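Local coordinates for capsular polysaccharide biosynthesis protein (Burkholderia pseudomallei, PDB 4BQN) that binds coenzyme A and probably acts as an acetyltransferase in the biosynthesis of the capsular polysaccharide, at residues S148-I153 with Y242-D247. The protein carries 1 engineered substitution. Sequence-based numbering, arbitrary orientation. Where two conformers were deposited one is given.
Sequences SLRIDI and YPIYRD
The ring of Y245 turns an edge to the end of helix 142-151: the backbone N of R150 lies near the ring plane, 3.5 Å from Y245 CD1, and CA of R150 sits in that plane. L149 approaches the ring obliquely, its CB 3.5 Å from Y245 CD1 and its carbonyl O close to Y245 CE1; leucine suits the place by offering an apolar CB to the ring carbons. Farther out, I153 crosses the ring obliquely, with I153 CG1 3.8 Å from Y245 CE1; because CG1 stands anti to the backbone N (chi1 -167°), the longer branch of this isoleucine reaches the phenolic end. Tyrosine fits here because its ring packs on the apolar CB of L149 and CG1 of I153, while its buried hydroxyl hydrogen-bonds to G102 O.

The guanidinium of R150, in the conformer given, has a water at its edge, in plane, and I244 O near its plane. The chain of R150, extended from CG to NE, runs with CD 3.9 Å from I244 CG2 and brings NH1 to I244 O in a long, bent hydrogen bond (3.3 Å, N-H...O 142°). That carbonyl also accepts from D247 N on its opposite face, so in this conformer the arginine adds a bond from outside the turn. The water accepts a hydrogen bond from R150 NH2 at 2.7 Å and donates one to D247 O, a second link of the same conformer, suited to this exposed margin. D247's carboxylate does not touch the guanidinium, yet its opposite charge nearby may favour the arginine's position.

In the fold, the contact lays the start of a 3-10 turn, in the long connection between helix 204-217 and strand 260-262, against the junction of helices 142-151 and 153-167. F249 packs edge-to-face with Y245, while helix 300-310 touches S148 and D152 of the helical segment.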
loop_
_atom_site.group_PDB
_atom_site.type_symbol
_atom_site.label_atom_id
_atom_site.label_comp_id
_atom_site.label_asym_id
_atom_site.label_seq_id
_atom_site.Cartn_x
_atom_site.Cartn_y
_atom_site.Cartn_z
ATOM N N SER A 148 -21.682 10.512 -2.913
ATOM C CA SER A 148 -21.269 10.985 -1.591
ATOM C C SER A 148 -19.750 11.113 -1.503
ATOM O O SER A 148 -19.222 12.127 -1.050
ATOM C CB SER A 148 -21.764 10.029 -0.508
ATOM O OG SER A 148 -21.444 10.539 0.776
ATOM N N LEU A 149 -19.042 10.076 -1.947
ATOM C CA LEU A 149 -17.586 10.111 -1.956
ATOM C C LEU A 149 -17.069 11.261 -2.816
ATOM O O LEU A 149 -16.093 11.920 -2.448
ATOM C CB LEU A 149 -17.030 8.777 -2.447
ATOM C CG LEU A 149 -17.378 7.557 -1.593
ATOM C CD1 LEU A 149 -16.885 6.279 -2.269
ATOM C CD2 LEU A 149 -16.805 7.684 -0.189
ATOM N N ARG A 150 -17.728 11.515 -3.949
ATOM C CA ARG A 150 -17.302 12.607 -4.827
ATOM C C ARG A 150 -17.440 13.950 -4.116
ATOM O O ARG A 150 -16.525 14.788 -4.174
ATOM C CB ARG A 150 -18.069 12.611 -6.151
ATOM C CG ARG A 150 -17.760 13.830 -6.999
ATOM C CD ARG A 150 -18.102 13.525 -8.439
ATOM N NE ARG A 150 -17.610 14.559 -9.339
ATOM C CZ ARG A 150 -17.448 14.393 -10.652
ATOM N NH1 ARG A 150 -17.727 13.231 -11.230
ATOM N NH2 ARG A 150 -16.998 15.392 -11.392
ATOM N N ILE A 151 -18.560 14.166 -3.443
ATOM C CA ILE A 151 -18.737 15.382 -2.656
ATOM C C ILE A 151 -17.618 15.522 -1.618
ATOM O O ILE A 151 -17.144 16.640 -1.348
ATOM C CB ILE A 151 -20.134 15.413 -1.995
ATOM C CG1 ILE A 151 -21.204 15.633 -3.079
ATOM C CG2 ILE A 151 -20.231 16.476 -0.908
ATOM C CD1 ILE A 151 -22.615 15.270 -2.663
ATOM N N ASP A 152 -17.153 14.388 -1.090
ATOM C CA ASP A 152 -16.150 14.385 -0.028
ATOM C C ASP A 152 -14.714 14.187 -0.509
ATOM O O ASP A 152 -13.836 13.949 0.321
ATOM C CB ASP A 152 -16.497 13.302 1.000
ATOM C CG ASP A 152 -17.754 13.627 1.784
ATOM O OD1 ASP A 152 -18.163 14.814 1.797
ATOM O OD2 ASP A 152 -18.341 12.697 2.388
ATOM N N ILE A 153 -14.448 14.287 -1.815
ATOM C CA ILE A 153 -13.123 13.919 -2.326
ATOM C C ILE A 153 -11.982 14.726 -1.700
ATOM O O ILE A 153 -10.930 14.157 -1.380
ATOM C CB ILE A 153 -13.077 13.925 -3.868
ATOM C CG1 ILE A 153 -11.803 13.227 -4.343
ATOM C CG2 ILE A 153 -13.217 15.351 -4.421
ATOM C CD1 ILE A 153 -11.773 12.953 -5.826
ATOM N N TYR A 242 -15.613 3.276 -7.551
ATOM C CA TYR A 242 -17.077 3.292 -7.565
ATOM C C TYR A 242 -17.618 4.253 -8.642
ATOM O O TYR A 242 -16.939 5.206 -9.039
ATOM C CB TYR A 242 -17.616 3.704 -6.190
ATOM C CG TYR A 242 -17.855 2.554 -5.228
ATOM C CD1 TYR A 242 -16.860 1.611 -4.941
ATOM C CD2 TYR A 242 -19.076 2.450 -4.556
ATOM C CE1 TYR A 242 -17.095 0.576 -4.035
ATOM C CE2 TYR A 242 -19.319 1.422 -3.649
ATOM C CZ TYR A 242 -18.328 0.488 -3.396
ATOM O OH TYR A 242 -18.572 -0.518 -2.493
ATOM N N PRO A 243 -18.864 4.017 -9.090
ATOM C CA PRO A 243 -19.481 4.932 -10.048
ATOM C C PRO A 243 -19.486 6.356 -9.506
ATOM O O PRO A 243 -19.562 6.556 -8.282
ATOM C CB PRO A 243 -20.925 4.417 -10.146
ATOM C CG PRO A 243 -20.881 2.993 -9.704
ATOM C CD PRO A 243 -19.808 2.965 -8.643
ATOM N N ILE A 244 -19.470 7.316 -10.438
ATOM C CA ILE A 244 -19.540 8.760 -10.170
ATOM C C ILE A 244 -18.223 9.263 -9.576
ATOM O O ILE A 244 -17.582 10.151 -10.147
ATOM C CB ILE A 244 -20.784 9.174 -9.334
ATOM C CG1 ILE A 244 -22.060 8.776 -10.093
ATOM C CG2 ILE A 244 -20.760 10.679 -9.043
ATOM C CD1 ILE A 244 -23.350 9.145 -9.399
ATOM N N TYR A 245 -17.789 8.653 -8.473
ATOM C CA TYR A 245 -16.486 8.964 -7.890
ATOM C C TYR A 245 -15.378 8.758 -8.929
ATOM O O TYR A 245 -14.455 9.572 -9.059
ATOM C CB TYR A 245 -16.248 8.092 -6.660
ATOM C CG TYR A 245 -15.030 8.495 -5.867
ATOM C CD1 TYR A 245 -15.019 9.699 -5.147
ATOM C CD2 TYR A 245 -13.920 7.671 -5.765
ATOM C CE1 TYR A 245 -13.934 10.084 -4.391
ATOM C CE2 TYR A 245 -12.807 8.060 -5.015
ATOM C CZ TYR A 245 -12.823 9.261 -4.323
ATOM O OH TYR A 245 -11.757 9.688 -3.554
ATOM N N ARG A 246 -15.497 7.693 -9.724
ATOM C CA ARG A 246 -14.473 7.351 -10.708
ATOM C C ARG A 246 -14.280 8.471 -11.738
ATOM O O ARG A 246 -13.196 8.625 -12.314
ATOM C CB ARG A 246 -14.828 6.030 -11.406
ATOM C CG ARG A 246 -16.081 6.084 -12.280
ATOM C CD ARG A 246 -16.499 4.699 -12.781
ATOM N NE ARG A 246 -15.473 4.060 -13.612
ATOM C CZ ARG A 246 -15.239 4.341 -14.891
ATOM N NH1 ARG A 246 -15.957 5.258 -15.532
ATOM N NH2 ARG A 246 -14.263 3.706 -15.522
ATOM N N ASP A 247 -15.328 9.268 -11.958
ATOM C CA ASP A 247 -15.271 10.307 -12.982
ATOM C C ASP A 247 -14.477 11.542 -12.523
ATOM O O ASP A 247 -14.248 12.455 -13.317
ATOM C CB ASP A 247 -16.685 10.660 -13.452
ATOM C CG ASP A 247 -17.385 9.478 -14.102
ATOM O OD1 ASP A 247 -16.727 8.754 -14.885
ATOM O OD2 ASP A 247 -18.578 9.247 -13.808
HETATM O O HOH W 1 -16.111 14.728 -13.903
#